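Local coordinates for protein putative short-chain dehydrogenase/reductase (Burkholderia xenovorans, PDB 5IZ4) that binds adenosine-5'-diphosphate in a Rossmann-type fold and is probably an NADPH-dependent short-chain dehydrogenase/reductase, perhaps acting on 3-oxoacyl-[acyl-carrier-protein], at residues 40-45 / 67-72; 153-158 / 193-198. All blocks are in the same frame, centred on the assembly; numbering follows the deposited sequence.

In the fold
Both contacts lie in the seven-stranded parallel sheet of the Rossmann fold, on different sides of strands 16-20 and 97-100. Contact 1 pairs 40-45 with the outermost strand 68-72. Contact 2 pairs 153-158 with 195-202, and strand 259-262 follows beyond it. The centres of the two contacts are 19 Å apart and their nearest atoms about 11 Å, so they do not touch. Contact 1 is the nearer to the bound ADP: the side chain of N45 is about 7 Å from the nucleotide, and F46 and V75, which bind it, follow its two strands. In contact 2 the side chain of N157 is about 12 Å from ADP.

Contact 1: 40-45 / 67-72; sequences SVAIGN and QTLIFD
Strands 40-45 and 68-72 run parallel, 4.6 Å apart at closest approach, with five backbone hydrogen bonds from V41 N to Q67 O through to N45 N to F71 O. The central bond, I43 N to L69 O, is nearly straight at 176°. F71 makes the closest side-chain approach to the neighbouring backbone. Its ring lies over G44, with CA of G44 3.5 Å from the ring centroid in a CH-pi contact. CG of F71 stands between its own backbone N and carbonyl carbon (chi1 65°), which swings the ring across toward strand 40-45. G44 has no side chain, so the ring can come this close. On the same face, A42 CB meets F71 CE2 at 3.9 Å and L69 CD1 at 4.1 Å. Helix 78-92 covers this face, with V88 on A42 and A84 on F71.

The two strands and helix 51-63 form a beta-alpha-beta unit of the Rossmann fold. That helix packs on the other face, where V41, I43, N45, T68, I70 and D72 point. There V41 CG2 and T68 CG2 lie side by side at 3.8 Å. I70 CG2 reaches N45 CB at 3.9 Å.

At the C-terminal end, N45 ND2 donates to D72 OD1 over 3.1 Å. The oxygen lies in the amide plane of N45, but the donor comes from above the carboxylate plane. N45 ND2 also bonds D47 O, and N45 OD1 bonds T50 OG1, so both ends of the amide are held. D72 OD2 forms a salt bridge with R51, which probably steadies its negative charge. At the other end, one water joins S40 OG to Q67 N.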
ATOM      1  N   SER A  40      11.891  22.247  25.453  1.00 22.37           N
ATOM      2  CA  SER A  40      11.726  21.638  26.762  1.00 21.75           C
ATOM      3  C   SER A  40      11.164  20.238  26.574  1.00 19.37           C
ATOM      4  O   SER A  40      10.304  20.012  25.715  1.00 21.22           O
ATOM      5  CB  SER A  40      10.797  22.481  27.637  1.00 25.31           C
ATOM      6  OG  SER A  40      11.292  23.802  27.785  1.00 22.84           O
ATOM      7  N   VAL A  41      11.646  19.284  27.366  1.00 20.58           N
ATOM      8  CA  VAL A  41      11.272  17.888  27.171  1.00 17.90           C
ATOM      9  C   VAL A  41      10.666  17.344  28.454  1.00 20.13           C
ATOM     10  O   VAL A  41      11.215  17.543  29.547  1.00 24.32           O
ATOM     11  CB  VAL A  41      12.464  17.035  26.695  1.00 18.59           C
ATOM     12  CG1 VAL A  41      12.873  17.475  25.294  1.00 20.52           C
ATOM     13  CG2 VAL A  41      13.649  17.160  27.650  1.00 26.26           C
ATOM     14  N   ALA A  42       9.500  16.710  28.318  1.00 17.39           N
ATOM     15  CA  ALA A  42       8.872  15.960  29.401  1.00 18.42           C
ATOM     16  C   ALA A  42       9.235  14.493  29.191  1.00 22.38           C
ATOM     17  O   ALA A  42       8.781  13.860  28.229  1.00 20.81           O
ATOM     18  CB  ALA A  42       7.361  16.177  29.417  1.00 20.26           C
ATOM     19  N   ILE A  43      10.078  13.971  30.074  1.00 18.72           N
ATOM     20  CA  ILE A  43      10.705  12.666  29.907  1.00 17.32           C
ATOM     21  C   ILE A  43       9.823  11.625  30.582  1.00 24.16           C
ATOM     22  O   ILE A  43       9.710  11.587  31.812  1.00 25.48           O
ATOM     23  CB  ILE A  43      12.128  12.675  30.480  1.00 20.01           C
ATOM     24  CG1 ILE A  43      13.038  13.508  29.566  1.00 23.26           C
ATOM     25  CG2 ILE A  43      12.692  11.268  30.618  1.00 21.55           C
ATOM     26  CD1 ILE A  43      14.281  13.994  30.261  1.00 23.50           C
ATOM     27  N   GLY A  44       9.181  10.785  29.778  1.00 19.60           N
ATOM     28  CA  GLY A  44       8.281   9.795  30.332  1.00 18.67           C
ATOM     29  C   GLY A  44       8.987   8.537  30.772  1.00 22.35           C
ATOM     30  O   GLY A  44       9.475   7.765  29.944  1.00 24.24           O
ATOM     31  N   ASN A  45       9.059   8.341  32.081  1.00 20.56           N
ATOM     32  CA  ASN A  45       9.635   7.149  32.678  1.00 24.32           C
ATOM     33  C   ASN A  45       8.533   6.135  32.955  1.00 22.39           C
ATOM     34  O   ASN A  45       7.401   6.501  33.281  1.00 26.86           O
ATOM     35  CB  ASN A  45      10.355   7.502  33.988  1.00 22.35           C
ATOM     36  CG  ASN A  45      10.951   6.294  34.664  1.00 22.59           C
ATOM     37  OD1 ASN A  45      11.832   5.642  34.115  1.00 25.46           O
ATOM     38  ND2 ASN A  45      10.479   5.990  35.865  1.00 24.50           N
ATOM     39  N   GLN A  67      15.333  22.664  29.321  1.00 24.31           N
ATOM     40  CA  GLN A  67      14.523  22.458  30.513  1.00 26.92           C
ATOM     41  C   GLN A  67      13.881  21.077  30.466  1.00 27.90           C
ATOM     42  O   GLN A  67      13.486  20.592  29.401  1.00 26.54           O
ATOM     43  CB  GLN A  67      13.445  23.527  30.622  1.00 28.54           C
ATOM     44  CG  GLN A  67      13.970  24.920  30.846  1.00 35.33           C
ATOM     45  CD  GLN A  67      12.851  25.933  30.857  1.00 39.86           C
ATOM     46  OE1 GLN A  67      12.047  25.975  31.786  1.00 49.30           O
ATOM     47  NE2 GLN A  67      12.773  26.738  29.801  1.00 37.63           N
ATOM     48  N   THR A  68      13.758  20.447  31.634  1.00 24.28           N
ATOM     49  CA  THR A  68      13.322  19.059  31.702  1.00 22.52           C
ATOM     50  C   THR A  68      12.333  18.869  32.840  1.00 28.01           C
ATOM     51  O   THR A  68      12.281  19.652  33.794  1.00 29.59           O
ATOM     52  CB  THR A  68      14.496  18.094  31.929  1.00 25.48           C
ATOM     53  OG1 THR A  68      15.159  18.430  33.157  1.00 26.04           O
ATOM     54  CG2 THR A  68      15.491  18.152  30.782  1.00 21.75           C
ATOM     55  N   LEU A  69      11.561  17.792  32.727  1.00 26.39           N
ATOM     56  CA  LEU A  69      10.870  17.206  33.868  1.00 30.22           C
ATOM     57  C   LEU A  69      10.724  15.724  33.574  1.00 28.08           C
ATOM     58  O   LEU A  69      10.648  15.325  32.415  1.00 28.21           O
ATOM     59  CB  LEU A  69       9.508  17.865  34.135  1.00 35.26           C
ATOM     60  CG  LEU A  69       8.261  17.670  33.268  1.00 34.54           C
ATOM     61  CD1 LEU A  69       7.590  16.314  33.495  1.00 31.17           C
ATOM     62  CD2 LEU A  69       7.280  18.785  33.589  1.00 37.61           C
ATOM     63  N   ILE A  70      10.704  14.906  34.621  1.00 24.36           N
ATOM     64  CA  ILE A  70      10.474  13.473  34.474  1.00 21.54           C
ATOM     65  C   ILE A  70       9.106  13.166  35.046  1.00 22.11           C
ATOM     66  O   ILE A  70       8.782  13.602  36.159  1.00 26.62           O
ATOM     67  CB  ILE A  70      11.551  12.634  35.184  1.00 30.37           C
ATOM     68  CG1 ILE A  70      12.938  12.911  34.606  1.00 29.94           C
ATOM     69  CG2 ILE A  70      11.219  11.153  35.079  1.00 34.27           C
ATOM     70  CD1 ILE A  70      14.028  12.075  35.260  1.00 30.19           C
ATOM     71  N   PHE A  71       8.308  12.404  34.306  1.00 21.99           N
ATOM     72  CA  PHE A  71       7.062  11.893  34.853  1.00 25.49           C
ATOM     73  C   PHE A  71       7.044  10.373  34.774  1.00 25.60           C
ATOM     74  O   PHE A  71       7.610   9.774  33.852  1.00 28.52           O
ATOM     75  CB  PHE A  71       5.835  12.499  34.132  1.00 25.06           C
ATOM     76  CG  PHE A  71       5.716  12.128  32.673  1.00 23.21           C
ATOM     77  CD1 PHE A  71       5.048  10.971  32.284  1.00 22.98           C
ATOM     78  CD2 PHE A  71       6.236  12.956  31.687  1.00 23.80           C
ATOM     79  CE1 PHE A  71       4.919  10.640  30.937  1.00 22.65           C
ATOM     80  CE2 PHE A  71       6.112  12.630  30.341  1.00 25.53           C
ATOM     81  CZ  PHE A  71       5.448  11.474  29.966  1.00 26.69           C
ATOM     82  N   ASP A  72       6.420   9.752  35.773  1.00 24.07           N
ATOM     83  CA  ASP A  72       6.125   8.329  35.708  1.00 23.29           C
ATOM     84  C   ASP A  72       4.749   8.140  35.090  1.00 25.10           C
ATOM     85  O   ASP A  72       3.816   8.891  35.395  1.00 28.32           O
ATOM     86  CB  ASP A  72       6.143   7.677  37.090  1.00 27.17           C
ATOM     87  CG  ASP A  72       7.522   7.609  37.708  1.00 30.79           C
ATOM     88  OD1 ASP A  72       8.509   8.016  37.073  1.00 31.51           O
ATOM     89  OD2 ASP A  72       7.607   7.129  38.856  1.00 34.03           O
TER
HETATM   90  O   HOH W   1      13.987  24.261  27.101  1.00 28.54           O

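Contact 2: 153-158 / 193-198; sequences TSVVNV and PHIRVN
T153 N bonds H194 O, the first of five backbone hydrogen bonds joining two parallel strands in the sheet of this Rossmann fold. The strand axes approach to 4.6 Å at an angle of 18°. The ladder continues through R196, V155 and N198 and closes with N157 N to N198 O at 2.8 Å.

V155, I195 and V197 pack on one face, beside T153, whose OG1 bonds L143 O. V155 uses both branches: CG2 meets I195 CG2 at 3.8 Å, and CG1 meets V197 CG1 at 4.0 Å. With CG1 anti to the backbone N in both valines (chi1 176° and -171°), the two branches run alongside each other. Helices 118-146 and 171-191 cover this face, with L143 on V155 and L187 on V197. N157 ND2 also rests on V197 CG1 and bonds T184 OG1, while its OD1 bonds N100 ND2.

The other face carries S154, R196 and N198, together with V156, which packs on helix 238-250. The R196 chain bends at chi3 and brings NH2 within 4.0 Å of S154 CB. Its NE bonds S152 OG, and NH1 bonds L248 O and I255 O, which hold the guanidinium in place. S154 OG bonds T249 OG1, and N198 OD1 bonds Q258 N. One water accepts from N198 ND2 and donates to V155 O. The same water hydrogen-bonds S154 OG at 2.8 Å.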
ATOM      1  N   THR A 153       0.556  21.330  15.469  1.00 17.65           N
ATOM      2  CA  THR A 153       1.386  20.543  16.363  1.00 17.23           C
ATOM      3  C   THR A 153       1.476  19.103  15.850  1.00 19.33           C
ATOM      4  O   THR A 153       0.919  18.755  14.802  1.00 21.82           O
ATOM      5  CB  THR A 153       0.836  20.626  17.786  1.00 17.20           C
ATOM      6  OG1 THR A 153      -0.561  20.313  17.763  1.00 17.55           O
ATOM      7  CG2 THR A 153       1.019  22.038  18.337  1.00 18.26           C
ATOM      8  N   SER A 154       2.191  18.247  16.580  1.00 15.99           N
ATOM      9  CA  SER A 154       2.660  16.993  16.002  1.00 15.39           C
ATOM     10  C   SER A 154       2.542  15.834  16.981  1.00 20.16           C
ATOM     11  O   SER A 154       3.019  15.930  18.112  1.00 18.49           O
ATOM     12  CB  SER A 154       4.122  17.136  15.556  1.00 19.38           C
ATOM     13  OG  SER A 154       4.632  15.899  15.087  1.00 18.03           O
ATOM     14  N   VAL A 155       1.943  14.731  16.534  1.00 16.28           N
ATOM     15  CA  VAL A 155       1.981  13.451  17.243  1.00 14.08           C
ATOM     16  C   VAL A 155       2.758  12.463  16.378  1.00 15.15           C
ATOM     17  O   VAL A 155       2.453  12.296  15.190  1.00 17.83           O
ATOM     18  CB  VAL A 155       0.563  12.929  17.544  1.00 15.02           C
ATOM     19  CG1 VAL A 155       0.599  11.542  18.212  1.00 15.49           C
ATOM     20  CG2 VAL A 155      -0.183  13.927  18.446  1.00 17.02           C
ATOM     21  N   VAL A 156       3.752  11.801  16.965  1.00 17.41           N
ATOM     22  CA  VAL A 156       4.552  10.799  16.260  1.00 15.67           C
ATOM     23  C   VAL A 156       4.423   9.480  17.010  1.00 15.77           C
ATOM     24  O   VAL A 156       4.784   9.391  18.193  1.00 17.02           O
ATOM     25  CB  VAL A 156       6.027  11.217  16.140  1.00 15.20           C
ATOM     26  CG1 VAL A 156       6.863  10.102  15.488  1.00 16.96           C
ATOM     27  CG2 VAL A 156       6.163  12.531  15.364  1.00 18.08           C
ATOM     28  N   ASN A 157       3.915   8.461  16.323  1.00 17.20           N
ATOM     29  CA  ASN A 157       3.719   7.134  16.897  1.00 16.35           C
ATOM     30  C   ASN A 157       4.836   6.218  16.426  1.00 18.17           C
ATOM     31  O   ASN A 157       5.059   6.087  15.222  1.00 17.06           O
ATOM     32  CB  ASN A 157       2.363   6.561  16.470  1.00 16.89           C
ATOM     33  CG  ASN A 157       1.205   7.396  16.962  1.00 18.87           C
ATOM     34  OD1 ASN A 157       1.279   8.001  18.032  1.00 16.97           O
ATOM     35  ND2 ASN A 157       0.127   7.441  16.182  1.00 18.34           N
ATOM     36  N   VAL A 158       5.529   5.571  17.352  1.00 15.45           N
ATOM     37  CA  VAL A 158       6.586   4.645  16.961  1.00 16.52           C
ATOM     38  C   VAL A 158       5.923   3.294  16.736  1.00 19.87           C
ATOM     39  O   VAL A 158       5.584   2.578  17.681  1.00 17.68           O
ATOM     40  CB  VAL A 158       7.710   4.563  17.991  1.00 20.28           C
ATOM     41  CG1 VAL A 158       8.779   3.574  17.489  1.00 22.53           C
ATOM     42  CG2 VAL A 158       8.308   5.926  18.204  1.00 20.24           C
ATOM     43  N   PRO A 193      -7.359  20.173  11.353  1.00 20.22           N
ATOM     44  CA  PRO A 193      -6.083  20.614  10.781  1.00 20.40           C
ATOM     45  C   PRO A 193      -5.042  21.030  11.811  1.00 19.30           C
ATOM     46  O   PRO A 193      -3.915  21.335  11.412  1.00 24.92           O
ATOM     47  CB  PRO A 193      -6.500  21.824   9.944  1.00 18.26           C
ATOM     48  CG  PRO A 193      -7.603  22.423  10.736  1.00 22.61           C
ATOM     49  CD  PRO A 193      -8.358  21.259  11.345  1.00 19.81           C
ATOM     50  N   HIS A 194      -5.413  21.028  13.097  1.00 20.07           N
ATOM     51  CA  HIS A 194      -4.563  21.615  14.131  1.00 18.80           C
ATOM     52  C   HIS A 194      -3.433  20.697  14.561  1.00 19.72           C
ATOM     53  O   HIS A 194      -2.394  21.183  15.015  1.00 19.70           O
ATOM     54  CB  HIS A 194      -5.404  21.999  15.344  1.00 22.75           C
ATOM     55  CG  HIS A 194      -6.573  22.860  14.998  1.00 36.07           C
ATOM     56  ND1 HIS A 194      -7.862  22.376  14.932  1.00 41.84           N
ATOM     57  CD2 HIS A 194      -6.644  24.169  14.664  1.00 41.37           C
ATOM     58  CE1 HIS A 194      -8.681  23.356  14.595  1.00 39.32           C
ATOM     59  NE2 HIS A 194      -7.966  24.455  14.426  1.00 42.49           N
ATOM     60  N   ILE A 195      -3.609  19.385  14.434  1.00 17.25           N
ATOM     61  CA  ILE A 195      -2.618  18.407  14.875  1.00 16.84           C
ATOM     62  C   ILE A 195      -2.367  17.435  13.731  1.00 16.42           C
ATOM     63  O   ILE A 195      -3.318  16.917  13.139  1.00 18.83           O
ATOM     64  CB  ILE A 195      -3.085  17.635  16.126  1.00 20.22           C
ATOM     65  CG1 ILE A 195      -3.489  18.593  17.246  1.00 18.70           C
ATOM     66  CG2 ILE A 195      -1.982  16.681  16.592  1.00 18.78           C
ATOM     67  CD1 ILE A 195      -4.313  17.914  18.378  1.00 16.81           C
ATOM     68  N   ARG A 196      -1.096  17.196  13.419  1.00 16.95           N
ATOM     69  CA  ARG A 196      -0.697  16.169  12.468  1.00 18.37           C
ATOM     70  C   ARG A 196      -0.314  14.908  13.227  1.00 16.61           C
ATOM     71  O   ARG A 196       0.259  14.986  14.314  1.00 17.66           O
ATOM     72  CB  ARG A 196       0.478  16.643  11.613  1.00 15.63           C
ATOM     73  CG  ARG A 196       0.131  17.841  10.733  1.00 16.56           C
ATOM     74  CD  ARG A 196       1.357  18.342   9.972  1.00 16.21           C
ATOM     75  NE  ARG A 196       2.335  18.940  10.876  1.00 16.72           N
ATOM     76  CZ  ARG A 196       3.474  18.354  11.237  1.00 23.12           C
ATOM     77  NH1 ARG A 196       3.776  17.145  10.780  1.00 25.23           N
ATOM     78  NH2 ARG A 196       4.295  18.975  12.064  1.00 29.34           N
ATOM     79  N   VAL A 197      -0.654  13.749  12.668  1.00 14.41           N
ATOM     80  CA  VAL A 197      -0.385  12.471  13.325  1.00 15.99           C
ATOM     81  C   VAL A 197       0.270  11.550  12.309  1.00 17.29           C
ATOM     82  O   VAL A 197      -0.303  11.291  11.240  1.00 15.72           O
ATOM     83  CB  VAL A 197      -1.657  11.820  13.893  1.00 18.83           C
ATOM     84  CG1 VAL A 197      -1.288  10.590  14.763  1.00 16.36           C
ATOM     85  CG2 VAL A 197      -2.477  12.825  14.715  1.00 19.73           C
ATOM     86  N   ASN A 198       1.452  11.035  12.650  1.00 16.21           N
ATOM     87  CA  ASN A 198       2.202  10.159  11.761  1.00 16.64           C
ATOM     88  C   ASN A 198       2.787   9.016  12.576  1.00 15.06           C
ATOM     89  O   ASN A 198       2.894   9.090  13.802  1.00 16.21           O
ATOM     90  CB  ASN A 198       3.321  10.914  11.037  1.00 13.48           C
ATOM     91  CG  ASN A 198       2.785  11.966  10.080  1.00 18.85           C
ATOM     92  OD1 ASN A 198       2.218  11.638   9.031  1.00 16.66           O
ATOM     93  ND2 ASN A 198       2.969  13.240  10.431  1.00 14.46           N
TER
HETATM   94  O   HOH W   2       3.694  13.986  13.218  1.00 17.14           O